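Local coordinates for glycoside hydrolase family protein (Novosphingobium sp. PP1Y, PDB 6Q2F), which probably hydrolyses terminal alpha-L-rhamnose residues from glycosides, as an alpha-L-rhamnosidase among the glycoside hydrolases, at residues Y205-V211 against V440-S446; G210-P215 against S411-T416; A510-M516 against Y553-L557. All coordinates share one frame; numbering follows the deposited sequence.

Contact 1: residues Y205-V211 against V440-S446; sequences YAGEVGV and VLRLGYS
E208 and R442 meet in a salt bridge, R442 NH2 donating to E208 OE2 at 2.6 Å. The arginine is stretched straight from CG to NE and offers the carboxylate the edge of its guanidinium, while the glutamate, bent at chi2 (-63°), folds back and takes the N-H from above its carboxylate plane rather than within it; the two planes lie 32° apart. Next comes the backbone ladder. G207 and Y445 form a hydrogen-bonded antiparallel pair, with G207 N to Y445 O at 2.8 Å and the return bond from Y445 N to G207 O. Further along, L443 O is gripped by two amides, V209 N at 3.1 Å and G210 N at 3.2 Å, both reaching it from one face of its carbonyl plane. That doubled grip is a classic beta bulge: V209 and G210 together oppose L443, and the register slips by one between E208 and G210. The ladder joins the two central strands, 206-217 and 436-447, of a four-stranded antiparallel sheet. G210 has backbone angles that a side chain would not tolerate, since a CB would jam against the preceding carbonyl. Over the Y445 ring lies G207 CA, 3.6 Å from the centroid in a CH-pi contact; a side chain on G207 would run into this ring. Y445 OH sits near the plane of the Y205 ring, at its edge, 3.3 Å from Y205 CE2. V209 CB packs on L443 CB, and at the far end V211 CG1 touches V440 CG1 at 3.8 Å.

Contact 2: residues G210-P215 against S411-T416; sequences GVLAFP and SVIDLT
A213 and I413 face each other as a hydrogen-bonded antiparallel pair, A213 N to I413 O at 2.9 Å and I413 N to A213 O at 2.6 Å, before L415 N closes on V211 O. Past this pair segment 411-416 turns, and T416 takes over from the backbone: its OG1 accepts the N-H of V211 at 3.2 Å in a fairly straight bond (165°). D414 sets that turn. With CG swung opposite its own backbone N (chi1 -171°), it brings OD1 round to the amide of T416, 2.9 Å from T416 N, which makes an Asx turn; T416 OG1 also approaches this oxygen, at a separation so short that the details of the bond are doubtful. The other oxygen, D414 OD2, forms a salt bridge with R529. With an alanine here both carboxylate oxygens are gone, which would probably leave the T416 amide and R529 without these acceptors and weaken the turn that presents T416 to V211 N. The short strand 413-414 is the outermost on this side of the four-stranded antiparallel sheet, and 206-217 is its inner neighbour. Apolar contacts lie on both faces of the ladder. On one, the methyl A213 CB meets L415 CD1 at 3.6 Å, and L415 CB reaches V211 CG1. On the other, the V412 branches divide: CG1 lies against L212 CB, while CG2 touches F214 CB at 3.8 Å. L212 CD2 also rests by the backbone of D414. At the opposite end from T416, P215 CD presses on S411 CB at 3.5 Å, a tight carbon contact, and the neighbouring W438 touches both P215 and I413.

Contact 3: residues A510-M516 against Y553-L557; sequences ANWTPRM and YRRTL
M516, a selenomethionine, reaches Y553 because its CG stands opposite the backbone N (chi1 -174°) and the chain then bends at chi2 (69°), carrying SE and CE to the helix; Y553 has its CG opposite the backbone N as well, which sends its ring out to the loop. The methyl CE lies over one face of the ring, 3.5 Å from the Y553 centroid and 16° off the normal, a CH-pi contact. The selenium stands obliquely to the ring, so the pair also counts as Met-aromatic. CE meets T556 CG2 as well, at 3.5 Å, while SE packs against L557 CD2 at 3.9 Å, the M516 and L557 side chains crossing at about a right angle. At the far end of the tyrosine, Y553 OH donates to N511 O at 2.7 Å, and that oxygen lies near the ring plane at its edge. The phenol and the loop carbonyl thus satisfy each other in a buried setting. Y553 OH also lies at the edge of the W512 indole, near its plane, 3.3 Å from W512 CE3. L557 CD1 covers N511 CA and CB. N511 itself is pinned by its amide group to L153 N and A386 O. After W512, a type I turn from T513 to M516 puts R515 at the N-cap of helix 516-524. The contact sets the start of that helix and the loop before it against the long helix 543-575; on the loop's other side, N511 and W512 bond through their backbones to K151, at the start of strand 151-160.

Overall arrangement
Going from the N terminus, the first segment of these contacts to be reached is on strand 206-217, which serves two of them. Contact 2 closes first, when strand 413-414 returns to its far half; contact 1 closes later, when 436-447 pairs with its near half, so contact 2 is nested inside the loop of contact 1. They share G210 and V211, and L441 N probably bonds to L212 O between them, giving three adjoining strands of one sheet. Contact 3 follows in series, joining the loop after strand 497-502 to helix 543-575. W512 bridges to contact 1, packing on Y445 and V209, and so links the sheet to the helical region; contact 2 does not touch contact 3.

Contact 1: residues Y205-V211 against V440-S446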
ATOM      1  N   TYR A 205      14.360  18.179  21.005  1.00 44.24           N
ATOM      2  CA  TYR A 205      13.411  18.699  21.983  1.00 44.40           C
ATOM      3  C   TYR A 205      13.175  17.645  23.051  1.00 42.49           C
ATOM      4  O   TYR A 205      12.959  16.474  22.727  1.00 38.80           O
ATOM      5  CB  TYR A 205      12.083  19.095  21.327  1.00 38.03           C
ATOM      6  CG  TYR A 205      11.223  19.950  22.225  1.00 41.29           C
ATOM      7  CD1 TYR A 205      11.382  21.331  22.267  1.00 43.17           C
ATOM      8  CD2 TYR A 205      10.258  19.380  23.040  1.00 42.13           C
ATOM      9  CE1 TYR A 205      10.579  22.124  23.103  1.00 44.96           C
ATOM     10  CE2 TYR A 205       9.458  20.156  23.871  1.00 50.69           C
ATOM     11  CZ  TYR A 205       9.616  21.523  23.898  1.00 50.24           C
ATOM     12  OH  TYR A 205       8.810  22.269  24.729  1.00 56.10           O
ATOM     13  N   ALA A 206      13.242  18.062  24.313  1.00 41.95           N
ATOM     14  CA  ALA A 206      13.018  17.197  25.460  1.00 43.26           C
ATOM     15  C   ALA A 206      11.814  17.733  26.222  1.00 44.60           C
ATOM     16  O   ALA A 206      11.812  18.887  26.658  1.00 41.06           O
ATOM     17  CB  ALA A 206      14.252  17.143  26.364  1.00 43.34           C
ATOM     18  N   GLY A 207      10.774  16.907  26.347  1.00 44.09           N
ATOM     19  CA  GLY A 207       9.599  17.264  27.100  1.00 38.08           C
ATOM     20  C   GLY A 207       9.451  16.376  28.323  1.00 36.26           C
ATOM     21  O   GLY A 207      10.123  15.352  28.473  1.00 40.07           O
ATOM     22  N   GLU A 208       8.545  16.784  29.190  1.00 42.07           N
ATOM     23  CA  GLU A 208       8.212  16.026  30.381  1.00 46.58           C
ATOM     24  C   GLU A 208       6.945  15.218  30.159  1.00 40.14           C
ATOM     25  O   GLU A 208       6.063  15.612  29.397  1.00 40.59           O
ATOM     26  CB  GLU A 208       8.040  16.961  31.579  1.00 52.68           C
ATOM     27  CG  GLU A 208       9.353  17.545  32.089  1.00 55.99           C
ATOM     28  CD  GLU A 208      10.296  16.475  32.609  1.00 65.07           C
ATOM     29  OE1 GLU A 208       9.807  15.446  33.134  1.00 72.94           O
ATOM     30  OE2 GLU A 208      11.525  16.653  32.480  1.00 70.08           O
ATOM     31  N   VAL A 209       6.871  14.073  30.837  1.00 45.23           N
ATOM     32  CA  VAL A 209       5.707  13.197  30.803  1.00 45.94           C
ATOM     33  C   VAL A 209       5.149  12.969  32.201  1.00 49.29           C
ATOM     34  O   VAL A 209       3.939  13.067  32.425  1.00 50.10           O
ATOM     35  CB  VAL A 209       6.040  11.851  30.128  1.00 41.84           C
ATOM     36  CG1 VAL A 209       4.931  10.864  30.372  1.00 38.98           C
ATOM     37  CG2 VAL A 209       6.313  12.052  28.620  1.00 33.14           C
ATOM     38  N   GLY A 210       6.016  12.667  33.150  1.00 44.66           N
ATOM     39  CA  GLY A 210       5.590  12.496  34.521  1.00 42.22           C
ATOM     40  C   GLY A 210       6.636  11.750  35.320  1.00 46.95           C
ATOM     41  O   GLY A 210       7.668  11.323  34.801  1.00 45.94           O
ATOM     42  N   VAL A 211       6.339  11.606  36.610  1.00 40.34           N
ATOM     43  CA  VAL A 211       7.192  10.890  37.544  1.00 40.16           C
ATOM     44  C   VAL A 211       6.336   9.859  38.251  1.00 43.14           C
ATOM     45  O   VAL A 211       5.289  10.194  38.815  1.00 46.91           O
ATOM     46  CB  VAL A 211       7.849  11.841  38.553  1.00 43.11           C
ATOM     47  CG1 VAL A 211       8.878  11.109  39.392  1.00 39.32           C
ATOM     48  CG2 VAL A 211       8.500  12.982  37.811  1.00 43.38           C
ATOM     49  N   VAL A 440      11.936   4.971  41.232  1.00 55.10           N
ATOM     50  CA  VAL A 440      11.358   6.183  40.746  1.00 49.55           C
ATOM     51  C   VAL A 440      11.676   6.302  39.277  1.00 47.00           C
ATOM     52  O   VAL A 440      12.804   6.287  38.875  1.00 43.88           O
ATOM     53  CB  VAL A 440      11.887   7.389  41.492  1.00 46.52           C
ATOM     54  CG1 VAL A 440      11.178   8.640  41.054  1.00 41.18           C
ATOM     55  CG2 VAL A 440      11.727   7.176  42.970  1.00 42.83           C
ATOM     56  N   LEU A 441      10.625   6.439  38.505  1.00 42.06           N
ATOM     57  CA  LEU A 441      10.712   6.531  37.085  1.00 46.41           C
ATOM     58  C   LEU A 441      10.369   7.913  36.607  1.00 43.94           C
ATOM     59  O   LEU A 441       9.305   8.407  36.862  1.00 40.56           O
ATOM     60  CB  LEU A 441       9.727   5.534  36.522  1.00 42.39           C
ATOM     61  CG  LEU A 441       9.736   5.134  35.082  1.00 47.49           C
ATOM     62  CD1 LEU A 441      11.146   5.042  34.604  1.00 54.31           C
ATOM     63  CD2 LEU A 441       9.085   3.792  34.960  1.00 48.62           C
ATOM     64  N   ARG A 442      11.300   8.523  35.905  1.00 42.43           N
ATOM     65  CA  ARG A 442      11.057   9.816  35.366  1.00 44.74           C
ATOM     66  C   ARG A 442      10.862   9.617  33.878  1.00 44.42           C
ATOM     67  O   ARG A 442      11.766   9.273  33.163  1.00 44.86           O
ATOM     68  CB  ARG A 442      12.181  10.790  35.647  1.00 41.82           C
ATOM     69  CG  ARG A 442      11.902  12.156  35.079  1.00 45.11           C
ATOM     70  CD  ARG A 442      12.921  13.176  35.511  1.00 54.37           C
ATOM     71  NE  ARG A 442      12.736  14.446  34.858  1.00 50.28           N
ATOM     72  CZ  ARG A 442      13.576  15.452  34.957  1.00 56.68           C
ATOM     73  NH1 ARG A 442      14.659  15.335  35.683  1.00 49.72           N
ATOM     74  NH2 ARG A 442      13.337  16.573  34.322  1.00 53.58           N
ATOM     75  N   LEU A 443       9.645   9.855  33.441  1.00 40.16           N
ATOM     76  CA  LEU A 443       9.285   9.718  32.044  1.00 39.69           C
ATOM     77  C   LEU A 443       9.368  11.075  31.367  1.00 39.11           C
ATOM     78  O   LEU A 443       8.946  12.089  31.932  1.00 37.14           O
ATOM     79  CB  LEU A 443       7.875   9.145  31.907  1.00 41.04           C
ATOM     80  CG  LEU A 443       7.664   7.817  32.619  1.00 45.38           C
ATOM     81  CD1 LEU A 443       6.211   7.388  32.463  1.00 50.06           C
ATOM     82  CD2 LEU A 443       8.602   6.774  32.044  1.00 50.15           C
ATOM     83  N   GLY A 444       9.907  11.087  30.157  1.00 32.26           N
ATOM     84  CA  GLY A 444       9.881  12.279  29.337  1.00 30.50           C
ATOM     85  C   GLY A 444       9.672  11.878  27.901  1.00 37.44           C
ATOM     86  O   GLY A 444       9.408  10.704  27.613  1.00 39.82           O
ATOM     87  N   TYR A 445       9.767  12.834  26.987  1.00 33.20           N
ATOM     88  CA  TYR A 445       9.790  12.498  25.576  1.00 33.81           C
ATOM     89  C   TYR A 445      10.884  13.292  24.881  1.00 32.09           C
ATOM     90  O   TYR A 445      11.382  14.307  25.387  1.00 35.99           O
ATOM     91  CB  TYR A 445       8.426  12.740  24.893  1.00 32.04           C
ATOM     92  CG  TYR A 445       8.029  14.192  24.730  1.00 38.55           C
ATOM     93  CD1 TYR A 445       8.535  14.964  23.679  1.00 34.61           C
ATOM     94  CD2 TYR A 445       7.133  14.789  25.618  1.00 39.99           C
ATOM     95  CE1 TYR A 445       8.164  16.295  23.527  1.00 40.86           C
ATOM     96  CE2 TYR A 445       6.749  16.110  25.467  1.00 44.71           C
ATOM     97  CZ  TYR A 445       7.269  16.861  24.425  1.00 48.45           C
ATOM     98  OH  TYR A 445       6.891  18.182  24.284  1.00 59.93           O
ATOM     99  N   SER A 446      11.248  12.805  23.706  1.00 30.16           N
ATOM    100  CA  SER A 446      12.206  13.485  22.855  1.00 35.22           C
ATOM    101  C   SER A 446      11.842  13.160  21.411  1.00 35.68           C
ATOM    102  O   SER A 446      10.916  12.391  21.143  1.00 32.27           O
ATOM    103  CB  SER A 446      13.633  13.086  23.216  1.00 33.17           C
ATOM    104  OG  SER A 446      13.862  11.728  22.902  1.00 37.44           O
TER

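Contact 2: residues G210-P215 against S411-T416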
ATOM      1  N   GLY A 210       6.016  12.667  33.150  1.00 44.66           N
ATOM      2  CA  GLY A 210       5.590  12.496  34.521  1.00 42.22           C
ATOM      3  C   GLY A 210       6.636  11.750  35.320  1.00 46.95           C
ATOM      4  O   GLY A 210       7.668  11.323  34.801  1.00 45.94           O
ATOM      5  N   VAL A 211       6.339  11.606  36.610  1.00 40.34           N
ATOM      6  CA  VAL A 211       7.192  10.890  37.544  1.00 40.16           C
ATOM      7  C   VAL A 211       6.336   9.859  38.251  1.00 43.14           C
ATOM      8  O   VAL A 211       5.289  10.194  38.815  1.00 46.91           O
ATOM      9  CB  VAL A 211       7.849  11.841  38.553  1.00 43.11           C
ATOM     10  CG1 VAL A 211       8.878  11.109  39.392  1.00 39.32           C
ATOM     11  CG2 VAL A 211       8.500  12.982  37.811  1.00 43.38           C
ATOM     12  N   LEU A 212       6.768   8.611  38.210  1.00 40.95           N
ATOM     13  CA  LEU A 212       6.071   7.524  38.867  1.00 37.40           C
ATOM     14  C   LEU A 212       7.027   6.856  39.838  1.00 47.47           C
ATOM     15  O   LEU A 212       8.230   6.758  39.585  1.00 49.14           O
ATOM     16  CB  LEU A 212       5.547   6.495  37.867  1.00 39.68           C
ATOM     17  CG  LEU A 212       4.641   7.041  36.771  1.00 42.72           C
ATOM     18  CD1 LEU A 212       4.402   5.957  35.744  1.00 47.10           C
ATOM     19  CD2 LEU A 212       3.318   7.568  37.366  1.00 38.89           C
ATOM     20  N   ALA A 213       6.483   6.423  40.964  1.00 44.38           N
ATOM     21  CA  ALA A 213       7.231   5.639  41.927  1.00 43.47           C
ATOM     22  C   ALA A 213       6.417   4.404  42.262  1.00 43.04           C
ATOM     23  O   ALA A 213       5.184   4.436  42.276  1.00 45.56           O
ATOM     24  CB  ALA A 213       7.548   6.429  43.199  1.00 46.26           C
ATOM     25  N   PHE A 214       7.119   3.310  42.529  1.00 39.44           N
ATOM     26  CA  PHE A 214       6.457   2.058  42.844  1.00 47.80           C
ATOM     27  C   PHE A 214       7.435   1.178  43.596  1.00 51.13           C
ATOM     28  O   PHE A 214       8.647   1.259  43.359  1.00 49.26           O
ATOM     29  CB  PHE A 214       5.951   1.360  41.577  1.00 45.40           C
ATOM     30  CG  PHE A 214       6.976   1.263  40.478  1.00 47.11           C
ATOM     31  CD1 PHE A 214       7.824   0.172  40.404  1.00 46.65           C
ATOM     32  CD2 PHE A 214       7.088   2.259  39.522  1.00 40.79           C
ATOM     33  CE1 PHE A 214       8.772   0.066  39.391  1.00 49.91           C
ATOM     34  CE2 PHE A 214       8.034   2.161  38.505  1.00 46.16           C
ATOM     35  CZ  PHE A 214       8.877   1.059  38.445  1.00 48.44           C
ATOM     36  N   PRO A 215       6.952   0.358  44.521  1.00 48.87           N
ATOM     37  CA  PRO A 215       7.846  -0.535  45.259  1.00 52.94           C
ATOM     38  C   PRO A 215       8.349  -1.651  44.365  1.00 50.82           C
ATOM     39  O   PRO A 215       7.689  -2.069  43.411  1.00 50.46           O
ATOM     40  CB  PRO A 215       6.963  -1.084  46.386  1.00 59.58           C
ATOM     41  CG  PRO A 215       5.752  -0.178  46.418  1.00 59.38           C
ATOM     42  CD  PRO A 215       5.571   0.290  45.013  1.00 46.97           C
ATOM     43  N   SER A 411       0.041  -0.063  43.554  1.00 50.29           N
ATOM     44  CA  SER A 411       1.194   0.456  44.283  1.00 51.28           C
ATOM     45  C   SER A 411       1.837   1.651  43.596  1.00 49.22           C
ATOM     46  O   SER A 411       2.615   2.364  44.237  1.00 51.25           O
ATOM     47  CB  SER A 411       2.260  -0.627  44.440  1.00 55.60           C
ATOM     48  OG  SER A 411       1.698  -1.849  44.862  1.00 71.06           O
ATOM     49  N   VAL A 412       1.568   1.867  42.305  1.00 44.83           N
ATOM     50  CA  VAL A 412       2.264   2.925  41.579  1.00 44.61           C
ATOM     51  C   VAL A 412       1.735   4.282  42.018  1.00 44.25           C
ATOM     52  O   VAL A 412       0.520   4.504  42.073  1.00 43.76           O
ATOM     53  CB  VAL A 412       2.116   2.743  40.064  1.00 42.28           C
ATOM     54  CG1 VAL A 412       2.780   3.916  39.332  1.00 35.71           C
ATOM     55  CG2 VAL A 412       2.726   1.416  39.629  1.00 45.78           C
ATOM     56  N   ILE A 413       2.652   5.199  42.319  1.00 46.28           N
ATOM     57  CA  ILE A 413       2.319   6.531  42.805  1.00 47.05           C
ATOM     58  C   ILE A 413       2.743   7.558  41.767  1.00 45.63           C
ATOM     59  O   ILE A 413       3.842   7.479  41.210  1.00 44.76           O
ATOM     60  CB  ILE A 413       2.994   6.826  44.160  1.00 47.73           C
ATOM     61  CG1 ILE A 413       2.494   5.861  45.235  1.00 45.18           C
ATOM     62  CG2 ILE A 413       2.718   8.248  44.594  1.00 54.74           C
ATOM     63  CD1 ILE A 413       3.265   5.982  46.540  1.00 49.60           C
ATOM     64  N   ASP A 414       1.873   8.531  41.526  1.00 43.73           N
ATOM     65  CA  ASP A 414       2.150   9.619  40.597  1.00 38.85           C
ATOM     66  C   ASP A 414       2.777  10.767  41.370  1.00 38.94           C
ATOM     67  O   ASP A 414       2.085  11.515  42.056  1.00 54.67           O
ATOM     68  CB  ASP A 414       0.870  10.063  39.904  1.00 43.52           C
ATOM     69  CG  ASP A 414       1.132  11.043  38.783  1.00 52.78           C
ATOM     70  OD1 ASP A 414       2.267  11.569  38.697  1.00 49.93           O
ATOM     71  OD2 ASP A 414       0.206  11.288  37.983  1.00 54.21           O
ATOM     72  N   LEU A 415       4.089  10.935  41.222  1.00 45.17           N
ATOM     73  CA  LEU A 415       4.827  12.016  41.858  1.00 47.03           C
ATOM     74  C   LEU A 415       5.041  13.218  40.940  1.00 44.11           C
ATOM     75  O   LEU A 415       5.924  14.036  41.217  1.00 50.73           O
ATOM     76  CB  LEU A 415       6.186  11.511  42.340  1.00 51.27           C
ATOM     77  CG  LEU A 415       6.197  10.365  43.341  1.00 52.20           C
ATOM     78  CD1 LEU A 415       7.628   9.967  43.678  1.00 52.19           C
ATOM     79  CD2 LEU A 415       5.449  10.790  44.592  1.00 52.55           C
ATOM     80  N   THR A 416       4.264  13.345  39.861  1.00 50.95           N
ATOM     81  CA  THR A 416       4.502  14.421  38.898  1.00 54.81           C
ATOM     82  C   THR A 416       4.487  15.788  39.577  1.00 67.76           C
ATOM     83  O   THR A 416       5.365  16.624  39.333  1.00 71.59           O
ATOM     84  CB  THR A 416       3.470  14.353  37.779  1.00 50.63           C
ATOM     85  OG1 THR A 416       3.538  13.066  37.152  1.00 53.01           O
ATOM     86  CG2 THR A 416       3.756  15.415  36.725  1.00 53.25           C
TER

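Contact 3: residues A510-M516 against Y553-L557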
ATOM      1  N   ALA A 510       6.986   6.360  16.343  1.00 29.55           N
ATOM      2  CA  ALA A 510       6.681   7.296  17.416  1.00 29.46           C
ATOM      3  C   ALA A 510       5.653   6.682  18.364  1.00 27.43           C
ATOM      4  O   ALA A 510       4.742   5.963  17.938  1.00 30.87           O
ATOM      5  CB  ALA A 510       6.155   8.607  16.841  1.00 25.05           C
ATOM      6  N   ASN A 511       5.805   6.956  19.663  1.00 24.44           N
ATOM      7  CA  ASN A 511       4.898   6.319  20.614  1.00 29.87           C
ATOM      8  C   ASN A 511       4.560   7.230  21.783  1.00 31.27           C
ATOM      9  O   ASN A 511       4.234   6.729  22.875  1.00 32.92           O
ATOM     10  CB  ASN A 511       5.486   5.003  21.144  1.00 25.29           C
ATOM     11  CG  ASN A 511       6.695   5.214  22.060  1.00 30.49           C
ATOM     12  OD1 ASN A 511       7.187   6.325  22.242  1.00 34.13           O
ATOM     13  ND2 ASN A 511       7.179   4.116  22.638  1.00 24.55           N
ATOM     14  N   TRP A 512       4.667   8.547  21.615  1.00 28.99           N
ATOM     15  CA  TRP A 512       4.193   9.471  22.636  1.00 31.70           C
ATOM     16  C   TRP A 512       3.584  10.693  21.965  1.00 31.74           C
ATOM     17  O   TRP A 512       3.998  11.115  20.881  1.00 30.50           O
ATOM     18  CB  TRP A 512       5.301   9.923  23.611  1.00 30.06           C
ATOM     19  CG  TRP A 512       4.755  10.899  24.613  1.00 30.86           C
ATOM     20  CD1 TRP A 512       4.903  12.244  24.602  1.00 30.03           C
ATOM     21  CD2 TRP A 512       3.897  10.597  25.723  1.00 28.27           C
ATOM     22  NE1 TRP A 512       4.223  12.810  25.656  1.00 30.21           N
ATOM     23  CE2 TRP A 512       3.584  11.816  26.350  1.00 30.24           C
ATOM     24  CE3 TRP A 512       3.374   9.409  26.253  1.00 29.11           C
ATOM     25  CZ2 TRP A 512       2.787  11.886  27.492  1.00 30.88           C
ATOM     26  CZ3 TRP A 512       2.567   9.481  27.372  1.00 29.83           C
ATOM     27  CH2 TRP A 512       2.286  10.709  27.982  1.00 33.13           C
ATOM     28  N   THR A 513       2.587  11.257  22.629  1.00 28.07           N
ATOM     29  CA  THR A 513       2.027  12.530  22.215  1.00 27.20           C
ATOM     30  C   THR A 513       1.482  13.171  23.482  1.00 28.32           C
ATOM     31  O   THR A 513       1.067  12.451  24.399  1.00 38.00           O
ATOM     32  CB  THR A 513       0.949  12.346  21.122  1.00 32.01           C
ATOM     33  OG1 THR A 513       0.664  13.594  20.477  1.00 31.96           O
ATOM     34  CG2 THR A 513      -0.341  11.747  21.690  1.00 28.75           C
ATOM     35  N   PRO A 514       1.509  14.499  23.589  1.00 29.69           N
ATOM     36  CA  PRO A 514       1.295  15.127  24.913  1.00 31.56           C
ATOM     37  C   PRO A 514      -0.051  14.806  25.572  1.00 30.20           C
ATOM     38  O   PRO A 514      -0.103  14.672  26.800  1.00 32.72           O
ATOM     39  CB  PRO A 514       1.455  16.624  24.615  1.00 32.72           C
ATOM     40  CG  PRO A 514       2.451  16.647  23.475  1.00 34.78           C
ATOM     41  CD  PRO A 514       2.011  15.461  22.591  1.00 32.10           C
ATOM     42  N   ARG A 515      -1.127  14.646  24.803  1.00 29.50           N
ATOM     43  CA  ARG A 515      -2.436  14.323  25.360  1.00 29.59           C
ATOM     44  C   ARG A 515      -2.644  12.832  25.548  1.00 31.39           C
ATOM     45  O   ARG A 515      -3.763  12.421  25.863  1.00 32.53           O
ATOM     46  CB  ARG A 515      -3.550  14.880  24.465  1.00 24.46           C
ATOM     47  CG  ARG A 515      -3.517  16.412  24.289  1.00 27.75           C
ATOM     48  CD  ARG A 515      -4.655  16.862  23.376  1.00 32.55           C
ATOM     49  NE  ARG A 515      -4.770  18.320  23.303  1.00 38.96           N
ATOM     50  CZ  ARG A 515      -5.846  19.008  23.667  1.00 42.99           C
ATOM     51  NH1 ARG A 515      -6.917  18.370  24.127  1.00 47.52           N
ATOM     52  NH2 ARG A 515      -5.856  20.331  23.564  1.00 42.40           N
HETATM   53  N   MSE A 516      -1.603  12.021  25.382  1.00 32.10           N
HETATM   54  CA  MSE A 516      -1.735  10.554  25.396  1.00 28.03           C
HETATM   55  C   MSE A 516      -2.536   9.968  26.579  1.00 32.42           C
HETATM   56  O   MSE A 516      -3.368   9.078  26.378  1.00 32.08           O
HETATM   57  CB  MSE A 516      -0.355   9.918  25.377  1.00 26.62           C
HETATM   58  CG  MSE A 516      -0.381   8.430  25.240  1.00 38.76           C
HETATM   59 SE   MSE A 516      -0.993   7.927  23.471  0.73 37.51          SE
HETATM   60  CE  MSE A 516      -1.168   6.040  23.784  1.00 44.42           C
ATOM     61  N   TYR A 553      -2.126   0.312  24.508  1.00 27.03           N
ATOM     62  CA  TYR A 553      -1.341   1.503  24.215  1.00 28.21           C
ATOM     63  C   TYR A 553      -1.089   1.620  22.720  1.00 28.58           C
ATOM     64  O   TYR A 553      -1.313   2.680  22.128  1.00 27.90           O
ATOM     65  CB  TYR A 553      -0.033   1.466  25.006  1.00 32.05           C
ATOM     66  CG  TYR A 553       0.703   2.780  25.028  1.00 32.96           C
ATOM     67  CD1 TYR A 553       0.445   3.721  26.019  1.00 31.37           C
ATOM     68  CD2 TYR A 553       1.650   3.083  24.058  1.00 31.56           C
ATOM     69  CE1 TYR A 553       1.120   4.923  26.048  1.00 31.22           C
ATOM     70  CE2 TYR A 553       2.326   4.291  24.068  1.00 30.71           C
ATOM     71  CZ  TYR A 553       2.057   5.207  25.076  1.00 33.46           C
ATOM     72  OH  TYR A 553       2.720   6.410  25.108  1.00 32.67           O
ATOM     73  N   ARG A 554      -0.659   0.524  22.087  1.00 24.15           N
ATOM     74  CA  ARG A 554      -0.486   0.527  20.639  1.00 23.80           C
ATOM     75  C   ARG A 554      -1.791   0.862  19.946  1.00 30.15           C
ATOM     76  O   ARG A 554      -1.802   1.582  18.943  1.00 34.36           O
ATOM     77  CB  ARG A 554       0.046  -0.830  20.160  1.00 24.34           C
ATOM     78  CG  ARG A 554       1.483  -1.126  20.626  1.00 27.84           C
ATOM     79  CD  ARG A 554       2.063  -2.314  19.866  1.00 32.07           C
ATOM     80  NE  ARG A 554       1.164  -3.458  19.942  1.00 31.14           N
ATOM     81  CZ  ARG A 554       1.114  -4.301  20.970  1.00 30.97           C
ATOM     82  NH1 ARG A 554       1.925  -4.144  22.010  1.00 26.76           N
ATOM     83  NH2 ARG A 554       0.261  -5.308  20.952  1.00 30.92           N
ATOM     84  N   ARG A 555      -2.911   0.376  20.489  1.00 25.91           N
ATOM     85  CA  ARG A 555      -4.191   0.621  19.834  1.00 23.57           C
ATOM     86  C   ARG A 555      -4.581   2.087  19.930  1.00 22.14           C
ATOM     87  O   ARG A 555      -5.186   2.647  19.003  1.00 24.11           O
ATOM     88  CB  ARG A 555      -5.267  -0.273  20.443  1.00 25.76           C
ATOM     89  CG  ARG A 555      -6.636  -0.066  19.819  1.00 27.35           C
ATOM     90  CD  ARG A 555      -7.522  -1.268  20.042  1.00 28.22           C
ATOM     91  NE  ARG A 555      -8.857  -1.069  19.483  1.00 26.26           N
ATOM     92  CZ  ARG A 555      -9.749  -2.041  19.334  1.00 26.67           C
ATOM     93  NH1 ARG A 555      -9.434  -3.281  19.691  1.00 28.20           N
ATOM     94  NH2 ARG A 555     -10.941  -1.775  18.811  1.00 27.22           N
ATOM     95  N   THR A 556      -4.235   2.733  21.031  1.00 23.56           N
ATOM     96  CA  THR A 556      -4.527   4.154  21.138  1.00 22.50           C
ATOM     97  C   THR A 556      -3.731   4.956  20.119  1.00 24.24           C
ATOM     98  O   THR A 556      -4.250   5.909  19.524  1.00 23.85           O
ATOM     99  CB  THR A 556      -4.235   4.619  22.563  1.00 29.07           C
ATOM    100  OG1 THR A 556      -5.060   3.878  23.477  1.00 25.96           O
ATOM    101  CG2 THR A 556      -4.519   6.106  22.717  1.00 29.20           C
ATOM    102  N   LEU A 557      -2.470   4.589  19.904  1.00 26.35           N
ATOM    103  CA  LEU A 557      -1.675   5.284  18.897  1.00 28.98           C
ATOM    104  C   LEU A 557      -2.300   5.100  17.516  1.00 28.41           C
ATOM    105  O   LEU A 557      -2.436   6.059  16.748  1.00 28.75           O
ATOM    106  CB  LEU A 557      -0.236   4.762  18.917  1.00 28.54           C
ATOM    107  CG  LEU A 557       0.593   4.940  20.194  1.00 24.54           C
ATOM    108  CD1 LEU A 557       1.885   4.138  20.131  1.00 26.88           C
ATOM    109  CD2 LEU A 557       0.913   6.425  20.386  1.00 20.60           C
TER